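Long-range contacts in nucleoporin NUP170 (PDB 5HAX), which is a large scaffold nucleoporin that probably helps build the inner ring of the nuclear pore complex, its N-terminal part folding as a beta-propeller: residues A[114-119]-A[136-141]; A[247-252]-A[291-296]; A[379-384]-A[394-399]; A[439-444]-A[475-480]. One frame throughout, in Å; residues are numbered along the deposited sequence.

Contact 1: A[114-119]-A[136-141]; sequences ITAVAL and VVATTS
The carbonyl oxygen of Ala138 is held by two successive amides of the facing strand. Thr115 N gives it the stronger bond, with N to O 2.8 Å and an N-H...O angle of 164°, while Ala116 N adds a weak one from 3.3 Å. Thr115 and Ala116 thus both face Ala138, which makes a classic beta bulge. Beyond it the antiparallel ladder is regular: Ala138 N bonds to Ala116 O, and Ala118 and Val136 exchange a reciprocal pair.

At the bulge the two branches of Thr115 meet different partners. With chi1 at 55°, OG1 sits between the backbone N and the carbonyl carbon and bonds to Val176 O, while a water 2.6 Å from OG1 also donates to Thr139 O at 3.0 Å. CG2 meets the Thr140 methyl CG2 at 3.7 Å, the two side chains crossing at about a right angle. Ile114 CG1 touches two methyls, Val137 CG1 and Thr139 CG2, each 4.0 Å away. Thr139 points its own hydroxyl along the chain, accepting from Ser141 N in an ST turn and bonding to Glu142 N as well, at the turn between strands 133-139 and 142-151.

On the face carrying Ala116, Ala118, Val136 and Ala138 the side chains are short, the Ala116 and Ala138 CB atoms lying 4.1 Å apart, and all four residues pack on Ile179 of strand 178-181. Within its own antiparallel sheet, strand 114-120 is an outer strand; strand 133-139 separates it from 142-151, to which Val137 bonds through Ile144.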
loop_
_atom_site.group_PDB
_atom_site.type_symbol
_atom_site.label_atom_id
_atom_site.label_comp_id
_atom_site.label_asym_id
_atom_site.label_seq_id
_atom_site.Cartn_x
_atom_site.Cartn_y
_atom_site.Cartn_z
ATOM N N ILE A 114 0.552 -31.500 -6.744
ATOM C CA ILE A 114 0.178 -30.251 -6.089
ATOM C C ILE A 114 -0.555 -29.371 -7.093
ATOM O O ILE A 114 -0.075 -29.154 -8.212
ATOM C CB ILE A 114 1.422 -29.537 -5.530
ATOM C CG1 ILE A 114 2.015 -30.343 -4.371
ATOM C CG2 ILE A 114 1.072 -28.125 -5.055
ATOM C CD1 ILE A 114 3.400 -29.889 -3.959
ATOM N N THR A 115 -1.712 -28.846 -6.684
ATOM C CA THR A 115 -2.535 -28.002 -7.541
ATOM C C THR A 115 -2.657 -26.566 -7.051
ATOM O O THR A 115 -3.074 -25.702 -7.829
ATOM C CB THR A 115 -3.944 -28.600 -7.677
ATOM O OG1 THR A 115 -4.514 -28.799 -6.379
ATOM C CG2 THR A 115 -3.891 -29.934 -8.418
ATOM N N ALA A 116 -2.306 -26.286 -5.799
ATOM C CA ALA A 116 -2.359 -24.929 -5.277
ATOM C C ALA A 116 -1.516 -24.849 -4.013
ATOM O O ALA A 116 -1.398 -25.826 -3.269
ATOM C CB ALA A 116 -3.800 -24.495 -4.981
ATOM N N VAL A 117 -0.931 -23.673 -3.790
ATOM C CA VAL A 117 -0.121 -23.390 -2.609
ATOM C C VAL A 117 -0.383 -21.948 -2.191
ATOM O O VAL A 117 -0.522 -21.064 -3.043
ATOM C CB VAL A 117 1.385 -23.610 -2.881
ATOM C CG1 VAL A 117 2.213 -23.273 -1.645
ATOM C CG2 VAL A 117 1.648 -25.042 -3.328
ATOM N N ALA A 118 -0.443 -21.706 -0.881
ATOM C CA ALA A 118 -0.686 -20.362 -0.377
ATOM C C ALA A 118 -0.100 -20.210 1.020
ATOM O O ALA A 118 0.071 -21.183 1.758
ATOM C CB ALA A 118 -2.182 -20.033 -0.354
ATOM N N LEU A 119 0.199 -18.960 1.371
ATOM C CA LEU A 119 0.734 -18.588 2.676
ATOM C C LEU A 119 -0.272 -17.666 3.352
ATOM O O LEU A 119 -0.523 -16.559 2.863
ATOM C CB LEU A 119 2.090 -17.894 2.526
ATOM C CG LEU A 119 2.859 -17.585 3.810
ATOM C CD1 LEU A 119 3.356 -18.871 4.451
ATOM C CD2 LEU A 119 4.016 -16.638 3.522
ATOM N N VAL A 136 -0.434 -23.617 3.212
ATOM C CA VAL A 136 -1.486 -24.517 2.747
ATOM C C VAL A 136 -1.030 -25.122 1.425
ATOM O O VAL A 136 -0.729 -24.391 0.475
ATOM C CB VAL A 136 -2.825 -23.783 2.579
ATOM C CG1 VAL A 136 -3.935 -24.780 2.265
ATOM C CG2 VAL A 136 -3.163 -22.979 3.823
ATOM N N VAL A 137 -0.987 -26.451 1.364
ATOM C CA VAL A 137 -0.565 -27.185 0.174
ATOM C C VAL A 137 -1.723 -28.083 -0.240
ATOM O O VAL A 137 -2.079 -29.021 0.484
ATOM C CB VAL A 137 0.705 -28.009 0.425
ATOM C CG1 VAL A 137 1.095 -28.784 -0.828
ATOM C CG2 VAL A 137 1.847 -27.106 0.874
ATOM N N ALA A 138 -2.299 -27.808 -1.408
ATOM C CA ALA A 138 -3.419 -28.577 -1.936
ATOM C C ALA A 138 -2.936 -29.495 -3.049
ATOM O O ALA A 138 -2.245 -29.050 -3.973
ATOM C CB ALA A 138 -4.516 -27.647 -2.459
ATOM N N THR A 139 -3.298 -30.772 -2.958
ATOM C CA THR A 139 -3.024 -31.757 -3.997
ATOM C C THR A 139 -4.345 -32.280 -4.555
ATOM O O THR A 139 -5.430 -31.869 -4.137
ATOM C CB THR A 139 -2.178 -32.918 -3.460
ATOM O OG1 THR A 139 -2.979 -33.749 -2.609
ATOM C CG2 THR A 139 -0.970 -32.403 -2.686
ATOM N N THR A 140 -4.244 -33.206 -5.510
ATOM C CA THR A 140 -5.437 -33.832 -6.067
ATOM C C THR A 140 -6.098 -34.796 -5.092
ATOM O O THR A 140 -7.193 -35.286 -5.384
ATOM C CB THR A 140 -5.094 -34.576 -7.360
ATOM O OG1 THR A 140 -4.053 -35.527 -7.112
ATOM C CG2 THR A 140 -4.638 -33.601 -8.436
ATOM N N SER A 141 -5.469 -35.065 -3.946
ATOM C CA SER A 141 -5.978 -36.012 -2.963
ATOM C C SER A 141 -6.269 -35.397 -1.601
ATOM O O SER A 141 -7.133 -35.912 -0.888
ATOM C CB SER A 141 -4.980 -37.166 -2.780
ATOM O OG SER A 141 -5.492 -38.156 -1.907
HETATM O O HOH W 1 -6.768 -30.077 -6.131
#

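Contact 2: A[247-252]-A[291-296]; sequences NRSTIR and TNIVAL
Segments 247-252 and 291-296 come from neighbouring sheets and share no strand pairing: their backbones approach at Ser249 and Ile293, with CA atoms 5.1 Å apart, and have spread to 8.8 Å between the CA atoms of Ile251 and Leu296. Ser249 has a left-handed backbone conformation (phi 67°, psi 24°) within the turn that leads into strand 251-255.

Its CB is directed toward the other segment, and OG accepts a nearly linear bond from Ile293 N at 2.9 Å. A water lies 2.6 Å from the same OG and links it to Asn292 OD1 and Asn247 O, so that OG has both an amide and a water as partners. Ile293 runs its CG1 past Ser249 CB at 3.9 Å. Further along the contact turns apolar: Ile251 and Leu296 meet through both branches, CD1 of Ile251 on CD2 of Leu296 at 3.9 Å and CG2 on CD1 at 4.1 Å.

Leu245 lies against Ile293 and Leu296, and Ala311 backs the same two residues. Here the serine and its water border the apolar part of the contact; such apolar packing between adjacent sheets is how consecutive blades of a beta-propeller join.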
loop_
_atom_site.group_PDB
_atom_site.type_symbol
_atom_site.label_atom_id
_atom_site.label_comp_id
_atom_site.label_asym_id
_atom_site.label_seq_id
_atom_site.Cartn_x
_atom_site.Cartn_y
_atom_site.Cartn_z
ATOM N N ASN A 247 -15.777 -18.474 -14.540
ATOM C CA ASN A 247 -15.360 -18.493 -15.938
ATOM C C ASN A 247 -16.385 -17.841 -16.852
ATOM O O ASN A 247 -16.046 -17.482 -17.984
ATOM C CB ASN A 247 -15.123 -19.927 -16.399
ATOM C CG ASN A 247 -16.402 -20.733 -16.445
ATOM O OD1 ASN A 247 -17.098 -20.870 -15.440
ATOM N ND2 ASN A 247 -16.736 -21.245 -17.622
ATOM N N ARG A 248 -17.628 -17.702 -16.394
ATOM C CA ARG A 248 -18.661 -16.974 -17.117
ATOM C C ARG A 248 -18.715 -15.505 -16.722
ATOM O O ARG A 248 -19.675 -14.814 -17.078
ATOM C CB ARG A 248 -20.026 -17.622 -16.875
ATOM C CG ARG A 248 -20.052 -19.116 -17.135
ATOM C CD ARG A 248 -21.449 -19.691 -16.964
ATOM N NE ARG A 248 -22.367 -19.197 -17.987
ATOM C CZ ARG A 248 -22.467 -19.705 -19.213
ATOM N NH1 ARG A 248 -23.330 -19.186 -20.076
ATOM N NH2 ARG A 248 -21.707 -20.728 -19.582
ATOM N N SER A 249 -17.715 -15.022 -15.984
ATOM C CA SER A 249 -17.625 -13.639 -15.528
ATOM C C SER A 249 -18.713 -13.285 -14.518
ATOM O O SER A 249 -19.061 -12.111 -14.369
ATOM C CB SER A 249 -17.656 -12.661 -16.711
ATOM O OG SER A 249 -16.603 -12.944 -17.618
ATOM N N THR A 250 -19.251 -14.279 -13.813
ATOM C CA THR A 250 -20.195 -14.029 -12.729
ATOM C C THR A 250 -19.440 -13.680 -11.452
ATOM O O THR A 250 -18.476 -14.362 -11.086
ATOM C CB THR A 250 -21.080 -15.253 -12.491
ATOM O OG1 THR A 250 -21.894 -15.487 -13.646
ATOM C CG2 THR A 250 -21.984 -15.045 -11.273
ATOM N N ILE A 251 -19.895 -12.631 -10.771
ATOM C CA ILE A 251 -19.300 -12.162 -9.522
ATOM C C ILE A 251 -20.238 -12.547 -8.387
ATOM O O ILE A 251 -21.400 -12.122 -8.363
ATOM C CB ILE A 251 -19.067 -10.643 -9.537
ATOM C CG1 ILE A 251 -18.151 -10.247 -10.698
ATOM C CG2 ILE A 251 -18.480 -10.184 -8.205
ATOM C CD1 ILE A 251 -18.021 -8.746 -10.885
ATOM N N ARG A 252 -19.733 -13.336 -7.443
ATOM C CA ARG A 252 -20.485 -13.739 -6.265
ATOM C C ARG A 252 -19.854 -13.121 -5.024
ATOM O O ARG A 252 -18.628 -13.111 -4.883
ATOM C CB ARG A 252 -20.524 -15.264 -6.136
ATOM C CG ARG A 252 -21.324 -15.951 -7.237
ATOM C CD ARG A 252 -21.229 -17.467 -7.138
ATOM N NE ARG A 252 -22.169 -18.141 -8.033
ATOM C CZ ARG A 252 -21.934 -18.410 -9.316
ATOM N NH1 ARG A 252 -20.787 -18.056 -9.880
ATOM N NH2 ARG A 252 -22.855 -19.033 -10.039
ATOM N N THR A 291 -17.353 -10.066 -24.104
ATOM C CA THR A 291 -16.235 -9.677 -23.256
ATOM C C THR A 291 -16.164 -10.548 -22.005
ATOM O O THR A 291 -17.189 -10.936 -21.439
ATOM C CB THR A 291 -16.381 -8.205 -22.868
ATOM O OG1 THR A 291 -16.557 -7.420 -24.054
ATOM C CG2 THR A 291 -15.163 -7.709 -22.109
ATOM N N ASN A 292 -14.939 -10.844 -21.572
ATOM C CA ASN A 292 -14.676 -11.630 -20.375
ATOM C C ASN A 292 -14.105 -10.734 -19.281
ATOM O O ASN A 292 -13.314 -9.828 -19.561
ATOM C CB ASN A 292 -13.687 -12.768 -20.661
ATOM C CG ASN A 292 -14.250 -13.821 -21.599
ATOM O OD1 ASN A 292 -15.337 -14.353 -21.375
ATOM N ND2 ASN A 292 -13.510 -14.127 -22.655
ATOM N N ILE A 293 -14.510 -10.993 -18.040
ATOM C CA ILE A 293 -13.875 -10.395 -16.867
ATOM C C ILE A 293 -12.767 -11.341 -16.419
ATOM O O ILE A 293 -13.028 -12.507 -16.102
ATOM C CB ILE A 293 -14.893 -10.153 -15.738
ATOM C CG1 ILE A 293 -15.956 -9.148 -16.194
ATOM C CG2 ILE A 293 -14.186 -9.646 -14.473
ATOM C CD1 ILE A 293 -17.066 -8.903 -15.185
ATOM N N VAL A 294 -11.531 -10.840 -16.391
ATOM C CA VAL A 294 -10.370 -11.691 -16.141
ATOM C C VAL A 294 -9.846 -11.598 -14.708
ATOM O O VAL A 294 -9.081 -12.479 -14.288
ATOM C CB VAL A 294 -9.230 -11.362 -17.130
ATOM C CG1 VAL A 294 -9.695 -11.567 -18.564
ATOM C CG2 VAL A 294 -8.722 -9.939 -16.922
ATOM N N ALA A 295 -10.226 -10.571 -13.949
ATOM C CA ALA A 295 -9.692 -10.419 -12.604
ATOM C C ALA A 295 -10.577 -9.485 -11.794
ATOM O O ALA A 295 -11.234 -8.596 -12.343
ATOM C CB ALA A 295 -8.257 -9.879 -12.629
ATOM N N LEU A 296 -10.580 -9.704 -10.481
ATOM C CA LEU A 296 -11.204 -8.808 -9.521
ATOM C C LEU A 296 -10.143 -8.262 -8.575
ATOM O O LEU A 296 -9.049 -8.815 -8.448
ATOM C CB LEU A 296 -12.298 -9.516 -8.710
ATOM C CG LEU A 296 -13.423 -10.192 -9.495
ATOM C CD1 LEU A 296 -14.410 -10.845 -8.540
ATOM C CD2 LEU A 296 -14.133 -9.203 -10.412
HETATM O O HOH W 2 -16.730 -14.943 -19.225
HETATM O O HOH W 3 -14.009 -15.053 -17.420
#

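Contact 3: A[379-384]-A[394-399]; sequences PSALGF and VVRKHP
The segments run antiparallel, their touching parts 158° apart in direction, with Ser380 and Val395 forming a non-hydrogen-bonded pair. They are the open end of a beta hairpin, strands 380-386 and 390-395, within a propeller blade. Three backbone bonds tie it: Val394 N to Leu382 O, Ala381 N to Val394 O, and Arg396 N to Pro379 O at 3.0 Å, just beyond the paired strands.

Pro379, which follows a cis peptide bond, sets CG and CD against the backbone leaving the hairpin. CG stands 3.3 Å from Arg396 O, and CD lies 3.7 Å from Lys397 CA and 3.9 Å from the Lys397 CG methylene. A glycine here would probably open a gap beside Arg396 O and Lys397 and favour a switch of the preceding peptide to trans, disturbing the end of the hairpin. Lys397 NZ reaches back to Asp378 O and Arg375 O, so this lysine brackets the chain just ahead of the proline.

Leu382 and Val394 share a face of the hairpin, Leu382 CB packing on Val394 CG2 at 3.8 Å. Ser380 and Val395 share the opposite one, where Ser380 bonds through OG to Leu377 O and Asp393. The side chain of Arg396 leaves with CG anti to the backbone N and bends at chi3 (-90°), which folds the guanidinium back toward segment 379-384. Its NE forms a salt bridge with Asp402. The Ala381 methyl covers one face of the group, CB standing 3.5 Å above the plane toward its rim and closest to NH2, at 3.6 Å.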
loop_
_atom_site.group_PDB
_atom_site.type_symbol
_atom_site.label_atom_id
_atom_site.label_comp_id
_atom_site.label_asym_id
_atom_site.label_seq_id
_atom_site.Cartn_x
_atom_site.Cartn_y
_atom_site.Cartn_z
ATOM N N PRO A 379 -5.382 -7.582 -25.803
ATOM C CA PRO A 379 -6.053 -8.261 -24.688
ATOM C C PRO A 379 -5.348 -8.097 -23.341
ATOM O O PRO A 379 -4.119 -8.118 -23.285
ATOM C CB PRO A 379 -6.021 -9.723 -25.119
ATOM C CG PRO A 379 -4.725 -9.842 -25.845
ATOM C CD PRO A 379 -4.478 -8.503 -26.515
ATOM N N SER A 380 -6.128 -7.947 -22.274
ATOM C CA SER A 380 -5.616 -7.948 -20.909
ATOM C C SER A 380 -5.760 -9.351 -20.331
ATOM O O SER A 380 -6.881 -9.857 -20.191
ATOM C CB SER A 380 -6.363 -6.930 -20.050
ATOM O OG SER A 380 -6.109 -5.612 -20.502
ATOM N N ALA A 381 -4.629 -9.976 -19.998
ATOM C CA ALA A 381 -4.615 -11.350 -19.506
ATOM C C ALA A 381 -4.644 -11.422 -17.984
ATOM O O ALA A 381 -5.315 -12.293 -17.420
ATOM C CB ALA A 381 -3.375 -12.081 -20.030
ATOM N N LEU A 382 -3.923 -10.525 -17.313
ATOM C CA LEU A 382 -3.855 -10.481 -15.860
ATOM C C LEU A 382 -3.925 -9.030 -15.414
ATOM O O LEU A 382 -3.453 -8.133 -16.116
ATOM C CB LEU A 382 -2.561 -11.117 -15.333
ATOM C CG LEU A 382 -2.328 -12.591 -15.650
ATOM C CD1 LEU A 382 -0.885 -12.970 -15.350
ATOM C CD2 LEU A 382 -3.289 -13.458 -14.853
ATOM N N GLY A 383 -4.501 -8.807 -14.238
ATOM C CA GLY A 383 -4.637 -7.459 -13.712
ATOM C C GLY A 383 -4.636 -7.440 -12.202
ATOM O O GLY A 383 -5.135 -8.362 -11.549
ATOM N N PHE A 384 -4.079 -6.363 -11.642
ATOM C CA PHE A 384 -3.949 -6.201 -10.200
ATOM C C PHE A 384 -4.152 -4.741 -9.825
ATOM O O PHE A 384 -3.722 -3.841 -10.553
ATOM C CB PHE A 384 -2.568 -6.662 -9.712
ATOM C CG PHE A 384 -2.187 -8.043 -10.168
ATOM C CD1 PHE A 384 -2.424 -9.142 -9.361
ATOM C CD2 PHE A 384 -1.587 -8.241 -11.402
ATOM C CE1 PHE A 384 -2.074 -10.413 -9.779
ATOM C CE2 PHE A 384 -1.235 -9.509 -11.823
ATOM C CZ PHE A 384 -1.479 -10.595 -11.010
ATOM N N VAL A 394 -1.288 -6.845 -17.464
ATOM C CA VAL A 394 -0.453 -7.655 -18.346
ATOM C C VAL A 394 -1.179 -7.734 -19.685
ATOM O O VAL A 394 -2.169 -8.453 -19.825
ATOM C CB VAL A 394 -0.198 -9.046 -17.761
ATOM C CG1 VAL A 394 0.710 -9.856 -18.679
ATOM C CG2 VAL A 394 0.401 -8.936 -16.365
ATOM N N VAL A 395 -0.686 -6.989 -20.674
ATOM C CA VAL A 395 -1.275 -6.953 -22.008
ATOM C C VAL A 395 -0.514 -7.934 -22.886
ATOM O O VAL A 395 0.719 -7.876 -22.971
ATOM C CB VAL A 395 -1.235 -5.534 -22.604
ATOM C CG1 VAL A 395 -1.877 -5.519 -23.984
ATOM C CG2 VAL A 395 -1.938 -4.552 -21.678
ATOM N N ARG A 396 -1.253 -8.823 -23.549
ATOM C CA ARG A 396 -0.669 -9.939 -24.281
ATOM C C ARG A 396 -1.045 -9.854 -25.756
ATOM O O ARG A 396 -1.617 -10.795 -26.316
ATOM C CB ARG A 396 -1.139 -11.255 -23.651
ATOM C CG ARG A 396 -0.168 -12.414 -23.772
ATOM C CD ARG A 396 -0.433 -13.450 -22.685
ATOM N NE ARG A 396 0.331 -13.190 -21.467
ATOM C CZ ARG A 396 0.113 -13.791 -20.300
ATOM N NH1 ARG A 396 0.865 -13.497 -19.248
ATOM N NH2 ARG A 396 -0.859 -14.686 -20.178
ATOM N N LYS A 397 -0.730 -8.721 -26.394
ATOM C CA LYS A 397 -1.060 -8.543 -27.805
ATOM C C LYS A 397 -0.345 -9.560 -28.682
ATOM O O LYS A 397 -0.884 -9.975 -29.715
ATOM C CB LYS A 397 -0.708 -7.127 -28.257
ATOM C CG LYS A 397 -1.757 -6.088 -27.909
ATOM C CD LYS A 397 -1.359 -4.712 -28.410
ATOM C CE LYS A 397 -2.454 -3.688 -28.155
ATOM N NZ LYS A 397 -3.715 -4.018 -28.876
ATOM N N HIS A 398 0.860 -9.964 -28.293
ATOM C CA HIS A 398 1.621 -10.976 -29.001
ATOM C C HIS A 398 1.861 -12.170 -28.086
ATOM O O HIS A 398 2.017 -12.004 -26.872
ATOM C CB HIS A 398 2.955 -10.405 -29.492
ATOM C CG HIS A 398 2.811 -9.110 -30.230
ATOM N ND1 HIS A 398 2.289 -9.035 -31.503
ATOM C CD2 HIS A 398 3.105 -7.839 -29.867
ATOM C CE1 HIS A 398 2.273 -7.773 -31.896
ATOM N NE2 HIS A 398 2.764 -7.028 -30.922
ATOM N N PRO A 399 1.897 -13.386 -28.634
ATOM C CA PRO A 399 1.885 -14.583 -27.786
ATOM C C PRO A 399 3.223 -14.913 -27.146
ATOM O O PRO A 399 3.298 -15.885 -26.386
ATOM C CB PRO A 399 1.458 -15.684 -28.767
ATOM C CG PRO A 399 1.855 -15.176 -30.142
ATOM C CD PRO A 399 2.225 -13.717 -30.030
#

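Contact 4: A[439-444]-A[475-480]; sequences RTIEIG and AVLTNT
Ile443 and Val476 lie side by side and point the same way, with Ile443 CG1 4.0 Å from Val476 CG1. The Thr440 methyl CG2 comes in at a slant to 3.9 Å from Val476 CG1, so this one methyl touches both Thr440 and Ile443. Across the sheet, Ile441 splits its branches: CG2 leans on Leu477 CD2 at 4.2 Å, while CD1 passes over the backbone to within 3.9 Å of Asn479 N.

This placement follows from a classic beta bulge, in which Ile441 and Glu442 both face Leu477. Leu477 O takes a 2.8 Å bond from Ile441 N and only a weak one from Glu442 N.

Past the ladder, Asn479 turns its amide back across the contact. With chi1 at 59°, OD1 reaches Arg439 N at 2.9 Å, the donor standing 49° out of the carbonyl plane, and ND2 bonds to Gly437 O. An alanine here would probably leave Arg439 N and Gly437 O without their side-chain mates and free the chain entering strand 440-445 to shift. Thr478 OG1 accepts from Thr480 N, an ST turn, and also bonds to Asn438 OD1.

Strand 473-478 lies between 440-445 and 481-487, with 50-57 completing the sheet from the far end. Leu75 and Leu77 of strand 73-78 cover Leu477, and on the opposite face Val394 and Phe392 of strand 390-395 meet Thr440 and Ile443.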
loop_
_atom_site.group_PDB
_atom_site.type_symbol
_atom_site.label_atom_id
_atom_site.label_comp_id
_atom_site.label_asym_id
_atom_site.label_seq_id
_atom_site.Cartn_x
_atom_site.Cartn_y
_atom_site.Cartn_z
ATOM N N ARG A 439 6.900 -14.451 -19.588
ATOM C CA ARG A 439 5.465 -14.550 -19.355
ATOM C C ARG A 439 5.193 -14.226 -17.892
ATOM O O ARG A 439 5.660 -14.939 -16.998
ATOM C CB ARG A 439 4.946 -15.946 -19.698
ATOM C CG ARG A 439 3.434 -16.083 -19.604
ATOM C CD ARG A 439 2.984 -17.498 -19.924
ATOM N NE ARG A 439 1.605 -17.539 -20.401
ATOM C CZ ARG A 439 1.235 -17.243 -21.644
ATOM N NH1 ARG A 439 -0.043 -17.307 -21.992
ATOM N NH2 ARG A 439 2.142 -16.877 -22.543
ATOM N N THR A 440 4.448 -13.151 -17.650
ATOM C CA THR A 440 4.115 -12.769 -16.285
ATOM C C THR A 440 3.147 -13.776 -15.679
ATOM O O THR A 440 2.195 -14.216 -16.328
ATOM C CB THR A 440 3.505 -11.367 -16.256
ATOM O OG1 THR A 440 4.396 -10.444 -16.896
ATOM C CG2 THR A 440 3.253 -10.913 -14.820
ATOM N N ILE A 441 3.401 -14.140 -14.426
ATOM C CA ILE A 441 2.604 -15.125 -13.704
ATOM C C ILE A 441 1.816 -14.477 -12.571
ATOM O O ILE A 441 0.622 -14.727 -12.411
ATOM C CB ILE A 441 3.499 -16.266 -13.171
ATOM C CG1 ILE A 441 4.073 -17.067 -14.345
ATOM C CG2 ILE A 441 2.714 -17.186 -12.234
ATOM C CD1 ILE A 441 5.168 -18.030 -13.956
ATOM N N GLU A 442 2.473 -13.640 -11.772
ATOM C CA GLU A 442 1.849 -13.081 -10.583
ATOM C C GLU A 442 2.574 -11.798 -10.206
ATOM O O GLU A 442 3.762 -11.632 -10.497
ATOM C CB GLU A 442 1.884 -14.084 -9.423
ATOM C CG GLU A 442 0.902 -13.788 -8.305
ATOM C CD GLU A 442 1.020 -14.767 -7.151
ATOM O OE1 GLU A 442 1.695 -15.807 -7.313
ATOM O OE2 GLU A 442 0.439 -14.496 -6.078
ATOM N N ILE A 443 1.842 -10.892 -9.560
ATOM C CA ILE A 443 2.387 -9.631 -9.070
ATOM C C ILE A 443 1.884 -9.430 -7.648
ATOM O O ILE A 443 0.675 -9.496 -7.402
ATOM C CB ILE A 443 1.986 -8.442 -9.967
ATOM C CG1 ILE A 443 2.523 -8.653 -11.387
ATOM C CG2 ILE A 443 2.515 -7.129 -9.387
ATOM C CD1 ILE A 443 2.102 -7.585 -12.385
ATOM N N GLY A 444 2.805 -9.191 -6.723
ATOM C CA GLY A 444 2.454 -9.045 -5.321
ATOM C C GLY A 444 3.201 -7.898 -4.674
ATOM O O GLY A 444 4.300 -7.526 -5.089
ATOM N N ALA A 475 6.716 -7.105 -6.563
ATOM C CA ALA A 475 7.459 -8.204 -7.165
ATOM C C ALA A 475 6.654 -8.769 -8.328
ATOM O O ALA A 475 5.536 -9.258 -8.131
ATOM C CB ALA A 475 7.747 -9.288 -6.128
ATOM N N VAL A 476 7.220 -8.701 -9.530
ATOM C CA VAL A 476 6.588 -9.209 -10.743
ATOM C C VAL A 476 7.250 -10.549 -11.050
ATOM O O VAL A 476 8.388 -10.598 -11.524
ATOM C CB VAL A 476 6.727 -8.228 -11.912
ATOM C CG1 VAL A 476 6.064 -8.791 -13.169
ATOM C CG2 VAL A 476 6.129 -6.882 -11.548
ATOM N N LEU A 477 6.534 -11.639 -10.784
ATOM C CA LEU A 477 7.050 -12.974 -11.057
ATOM C C LEU A 477 6.786 -13.348 -12.508
ATOM O O LEU A 477 5.642 -13.294 -12.970
ATOM C CB LEU A 477 6.403 -13.997 -10.124
ATOM C CG LEU A 477 6.725 -15.473 -10.388
ATOM C CD1 LEU A 477 8.192 -15.769 -10.111
ATOM C CD2 LEU A 477 5.824 -16.372 -9.554
ATOM N N THR A 478 7.842 -13.720 -13.221
ATOM C CA THR A 478 7.748 -14.278 -14.565
ATOM C C THR A 478 8.301 -15.699 -14.553
ATOM O O THR A 478 8.750 -16.211 -13.523
ATOM C CB THR A 478 8.505 -13.420 -15.583
ATOM O OG1 THR A 478 9.917 -13.585 -15.404
ATOM C CG2 THR A 478 8.139 -11.949 -15.440
ATOM N N ASN A 479 8.268 -16.337 -15.719
ATOM C CA ASN A 479 8.812 -17.678 -15.874
ATOM C C ASN A 479 10.334 -17.696 -15.902
ATOM O O ASN A 479 10.921 -18.782 -15.968
ATOM C CB ASN A 479 8.265 -18.324 -17.150
ATOM C CG ASN A 479 8.592 -17.523 -18.395
ATOM O OD1 ASN A 479 8.691 -16.297 -18.350
ATOM N ND2 ASN A 479 8.760 -18.214 -19.516
ATOM N N THR A 480 10.981 -16.527 -15.853
ATOM C CA THR A 480 12.433 -16.428 -15.857
ATOM C C THR A 480 13.008 -15.774 -14.608
ATOM O O THR A 480 14.204 -15.945 -14.347
ATOM C CB THR A 480 12.915 -15.632 -17.082
ATOM O OG1 THR A 480 12.564 -14.251 -16.930
ATOM C CG2 THR A 480 12.292 -16.179 -18.360
#

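Contacts 1, 3 and 4 each pair an outermost strand of a blade with its neighbour. Contacts 1 and 4 share a classic bulge and an ST turn, yet contact 1 is buried whereas contact 4 ends in the exposed Arg439. Contact 3 is a hairpin, partly exposed, its charged residues gathering beyond the strands. Contact 2, also buried, differs in kind: it bridges separate blades by side chains and water. Contacts 2, 3 and 4 follow one another round the propeller: Ala295 touches Gly383, and Phe384 touches Ile443, beside a weak, probable hydrogen bond from Arg396 NH1 to Thr440 O. Contact 1 stays about 7 Å from contact 4 between nearest atoms.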